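Local coordinates for protein chloromuconate cycloisomerase (Rhodococcus opacus, PDB 4M0X) that belongs to the enolase superfamily and carries a manganese(II) ion in its barrel domain, at residues 166-171 with 178-183; 192-197 with 218-223. All blocks are in the same frame, centred on the assembly; numbering follows the deposited sequence.

Contact 1: residues 166-171 with 178-183; sequences FKMGAE and RRVLDV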
# COMPACT_ATOMS: atom_id res chain seq x y z
N PHE A 166 28.25 11.15 20.03
CA PHE A 166 27.91 12.34 20.79
C PHE A 166 26.58 12.13 21.47
O PHE A 166 25.56 11.87 20.80
CB PHE A 166 27.81 13.55 19.88
CG PHE A 166 29.12 14.09 19.46
CD1 PHE A 166 29.76 15.04 20.22
CD2 PHE A 166 29.72 13.63 18.30
CE1 PHE A 166 30.99 15.53 19.82
CE2 PHE A 166 30.93 14.13 17.89
CZ PHE A 166 31.58 15.07 18.65
N LYS A 167 26.58 12.24 22.79
CA LYS A 167 25.34 12.04 23.51
C LYS A 167 24.64 13.39 23.40
O LYS A 167 25.29 14.42 23.49
CB LYS A 167 25.60 11.61 24.96
CG LYS A 167 24.69 10.49 25.44
CD LYS A 167 25.35 9.10 25.42
CE LYS A 167 24.43 7.98 24.86
NZ LYS A 167 22.94 8.18 24.94
N MET A 168 23.33 13.37 23.11
CA MET A 168 22.55 14.61 22.84
C MET A 168 21.20 14.64 23.55
O MET A 168 20.79 13.68 24.19
CB MET A 168 22.36 14.83 21.31
CG MET A 168 23.67 15.15 20.60
SD MET A 168 23.65 15.71 18.89
CE MET A 168 22.67 17.19 19.01
N GLY A 169 20.51 15.77 23.43
CA GLY A 169 19.14 15.90 23.94
C GLY A 169 18.96 16.59 25.28
O GLY A 169 17.85 16.66 25.79
N ALA A 170 20.04 17.08 25.86
CA ALA A 170 19.95 17.70 27.18
C ALA A 170 19.59 19.19 27.11
O ALA A 170 19.39 19.82 28.15
CB ALA A 170 21.24 17.50 27.97
N GLU A 171 19.53 19.73 25.90
CA GLU A 171 19.44 21.17 25.70
C GLU A 171 18.82 21.35 24.35
O GLU A 171 18.78 20.40 23.59
CB GLU A 171 20.84 21.80 25.75
CG GLU A 171 21.91 21.11 24.92
CD GLU A 171 23.13 21.99 24.66
OE1 GLU A 171 24.24 21.66 25.15
OE2 GLU A 171 22.98 23.01 23.95
N ARG A 178 25.08 23.06 17.46
CA ARG A 178 26.22 23.96 17.32
C ARG A 178 27.36 23.38 18.17
O ARG A 178 28.48 23.18 17.69
CB ARG A 178 25.83 25.38 17.73
CG ARG A 178 26.40 26.46 16.83
CD ARG A 178 27.90 26.68 17.06
NE ARG A 178 28.59 26.98 15.80
CZ ARG A 178 29.48 26.18 15.21
NH1 ARG A 178 29.82 25.02 15.75
NH2 ARG A 178 30.04 26.56 14.07
N ARG A 179 27.05 23.06 19.43
CA ARG A 179 28.00 22.40 20.31
C ARG A 179 28.67 21.22 19.62
O ARG A 179 29.90 21.08 19.66
CB ARG A 179 27.32 21.95 21.60
CG ARG A 179 28.21 21.15 22.55
CD ARG A 179 27.44 20.70 23.77
NE ARG A 179 26.41 19.69 23.47
CZ ARG A 179 26.61 18.37 23.46
NH1 ARG A 179 27.81 17.84 23.74
NH2 ARG A 179 25.60 17.56 23.20
N VAL A 180 27.88 20.38 18.98
CA VAL A 180 28.44 19.17 18.39
C VAL A 180 29.27 19.52 17.16
O VAL A 180 30.33 18.92 16.94
CB VAL A 180 27.36 18.11 18.10
CG1 VAL A 180 27.92 16.95 17.30
CG2 VAL A 180 26.82 17.61 19.42
N LEU A 181 28.79 20.49 16.38
CA LEU A 181 29.52 20.92 15.19
C LEU A 181 30.88 21.44 15.61
O LEU A 181 31.86 21.32 14.87
CB LEU A 181 28.75 21.99 14.41
CG LEU A 181 27.50 21.64 13.58
CD1 LEU A 181 26.71 22.90 13.28
CD2 LEU A 181 27.80 20.90 12.29
N ASP A 182 30.94 22.02 16.81
CA ASP A 182 32.18 22.55 17.35
C ASP A 182 33.21 21.46 17.46
O ASP A 182 34.29 21.59 16.92
CB ASP A 182 31.98 23.18 18.72
CG ASP A 182 31.76 24.66 18.64
OD1 ASP A 182 31.21 25.15 17.62
OD2 ASP A 182 32.14 25.35 19.62
N VAL A 183 32.84 20.38 18.15
CA VAL A 183 33.76 19.28 18.42
C VAL A 183 34.16 18.54 17.15
O VAL A 183 35.28 18.06 17.04
CB VAL A 183 33.16 18.29 19.40
CG1 VAL A 183 34.15 17.16 19.65
CG2 VAL A 183 32.80 18.99 20.70
O HOH W 1 27.96 14.84 23.34

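Contact 2: residues 192-197 with 218-223; sequences AVIVDP and VTVAEQ. With MN (manganese (II) ion), chain C.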
# COMPACT_ATOMS: atom_id res chain seq x y z
N ALA A 192 33.98 7.55 12.17
CA ALA A 192 32.54 7.35 12.35
C ALA A 192 32.03 8.27 13.46
O ALA A 192 32.64 8.38 14.55
CB ALA A 192 32.21 5.89 12.65
N VAL A 193 30.93 8.97 13.21
CA VAL A 193 30.29 9.70 14.29
C VAL A 193 28.81 9.37 14.34
O VAL A 193 28.10 9.64 13.37
CB VAL A 193 30.43 11.20 14.14
CG1 VAL A 193 29.87 11.89 15.38
CG2 VAL A 193 31.88 11.58 13.91
N ILE A 194 28.37 8.78 15.44
CA ILE A 194 26.96 8.64 15.73
C ILE A 194 26.53 9.85 16.54
O ILE A 194 27.29 10.33 17.36
CB ILE A 194 26.70 7.42 16.61
CG1 ILE A 194 27.05 6.15 15.87
CG2 ILE A 194 25.26 7.40 17.14
CD1 ILE A 194 27.41 5.02 16.80
N VAL A 195 25.30 10.33 16.33
CA VAL A 195 24.65 11.24 17.31
C VAL A 195 23.37 10.62 17.91
O VAL A 195 22.53 10.06 17.17
CB VAL A 195 24.34 12.64 16.72
CG1 VAL A 195 25.62 13.31 16.23
CG2 VAL A 195 23.34 12.56 15.60
N ASP A 196 23.25 10.71 19.23
CA ASP A 196 22.14 10.09 19.96
C ASP A 196 21.32 11.04 20.85
O ASP A 196 21.66 11.25 22.02
CB ASP A 196 22.66 8.94 20.82
CG ASP A 196 21.54 8.07 21.33
OD1 ASP A 196 20.39 8.42 21.04
OD2 ASP A 196 21.80 7.06 22.01
N PRO A 197 20.26 11.64 20.29
CA PRO A 197 19.35 12.50 21.02
C PRO A 197 18.41 11.73 21.96
O PRO A 197 17.59 12.34 22.62
CB PRO A 197 18.51 13.14 19.91
CG PRO A 197 19.28 12.94 18.66
CD PRO A 197 19.99 11.65 18.84
N VAL A 218 28.85 13.76 10.68
CA VAL A 218 28.06 12.81 11.45
C VAL A 218 27.63 11.72 10.50
O VAL A 218 27.18 12.00 9.40
CB VAL A 218 26.84 13.44 12.13
CG1 VAL A 218 25.87 12.35 12.59
CG2 VAL A 218 27.30 14.27 13.30
N THR A 219 27.74 10.49 10.98
CA THR A 219 27.73 9.34 10.13
C THR A 219 26.53 8.42 10.31
O THR A 219 26.15 7.65 9.39
CB THR A 219 29.08 8.65 10.27
OG1 THR A 219 29.63 8.65 8.98
CG2 THR A 219 28.99 7.20 10.75
N VAL A 220 25.92 8.52 11.50
CA VAL A 220 24.78 7.71 11.85
C VAL A 220 23.92 8.54 12.79
O VAL A 220 24.44 9.34 13.58
CB VAL A 220 25.20 6.38 12.54
CG1 VAL A 220 23.99 5.63 13.09
CG2 VAL A 220 25.98 5.46 11.60
N ALA A 221 22.61 8.35 12.71
CA ALA A 221 21.76 9.01 13.66
C ALA A 221 21.05 7.96 14.49
O ALA A 221 20.27 7.16 13.98
CB ALA A 221 20.77 9.91 12.97
N GLU A 222 21.36 7.95 15.78
CA GLU A 222 20.74 7.03 16.66
C GLU A 222 19.45 7.65 17.17
O GLU A 222 19.40 8.84 17.42
CB GLU A 222 21.68 6.66 17.81
CG GLU A 222 21.31 5.31 18.43
CD GLU A 222 22.01 5.00 19.73
OE1 GLU A 222 23.21 5.37 19.86
OE2 GLU A 222 21.36 4.35 20.60
N GLN A 223 18.41 6.83 17.30
CA GLN A 223 17.11 7.23 17.83
C GLN A 223 16.91 8.72 17.88
O GLN A 223 16.96 9.31 18.95
CB GLN A 223 16.93 6.68 19.24
CG GLN A 223 15.47 6.69 19.67
CD GLN A 223 14.66 5.71 18.88
OE1 GLN A 223 15.03 4.54 18.76
NE2 GLN A 223 13.55 6.18 18.31
MN MN C . 21.00 5.18 22.55
O HOH W 2 19.14 6.11 21.77
O HOH W 3 19.63 5.88 24.51

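Contact 1: residues 166-171 with 178-183
R179 reaches back from helix 173-183 and meets the end of strand 163-167 through its guanidinium group. Its NH2 donates to the backbone O of K167 at 3.2 Å. The bond is fairly straight, 158° at the hydrogen. The carbonyl oxygen lies at the guanidinium edge, near its plane, and the donor lies in the carbonyl plane. Water 1 gives a second link: it donates to K167 O and accepts from R179 NH1. The same carbonyl is thus gripped directly and through water, which should limit rotation of the guanidinium. D176 makes a further salt bridge to R179 NH2. E171 OE1 forms a longer salt bridge to R179 NE, 3.4 Å apart, with the two flat groups turned 34° against each other. The other oxygen of E171, OE2, is held by the T175 hydroxyl. The R179 chain leaves the helix extended and turns at chi3 (68°), which brings the guanidinium round to the strand end.

Beside these polar groups the packing is apolar. V180 CG1 sits over the centre of the F166 ring face in a CH-pi contact, 3.8 Å from the centroid. V180 CG2 touches M168 SD at 3.7 Å. V183 CG1 meets the ring at its edge, 3.5 Å from F166 CZ. The contact belongs to the beta-alpha-beta unit formed by strand 163-167, helix 173-183 and strand 192-196. Helix 146-159 flanks it through L149, which touches R179 and V183, and helix 203-215 packs on V180 through L213.

Contact 2: residues 192-197 with 218-223
I194 and V220 lie side by side and point the same way, on one face of two neighbouring parallel strands of the enolase-superfamily barrel. I194 CG1 is 3.8 Å from V220 CB. These strands, 192-196 and 220-222, are joined through helix 203-215 as a beta-alpha-beta unit. V195 points to the other face, as does A221. V218, from the loop before the second strand, crosses V195 at about a right angle, with V195 CG1 packed 3.5 Å from V218 CG2. V218 and A221 also touch helix 203-215.

Backbone bonds set the register: V195 N donates to V220 O, and E222 N to V195 O. V193 O takes two donors, T219 N and V220 N.

D196 and E222 approach obliquely, their carboxylate planes 36° apart. Both chains have CG anti to the backbone N (chi1 -166° in D196, -157° in E222). D196 OD2 and E222 OE2 each bind the manganese ion at 2.1 Å, with D247 as the third protein ligand. These two oxygens are 3.1 Å apart, probably tolerated because both bind the metal. K165 forms a salt bridge with E222 OE1. D196 OD1 accepts from the backbone N of N198, and from metal-bound water 2 at 2.7 Å.

Overall arrangement
Both contacts are buried and lie on the same side of the chain's centre, their centres about 11 Å apart. Contact 1 joins a strand end to an outer helix, while contact 2 joins two strands of the barrel sheet. They share a border, because strands 163-167 and 192-196 are neighbours in that sheet. M168 N probably bonds to D196 O, and F166 N to I194 O. The ring of F166 also packs on V193. Charge is used differently: an arginine is paired with acids and a carbonyl in contact 1, whereas carboxylates gather on a manganese ion in contact 2. K167 NZ adds a weak hydrogen bond to D196 OD2.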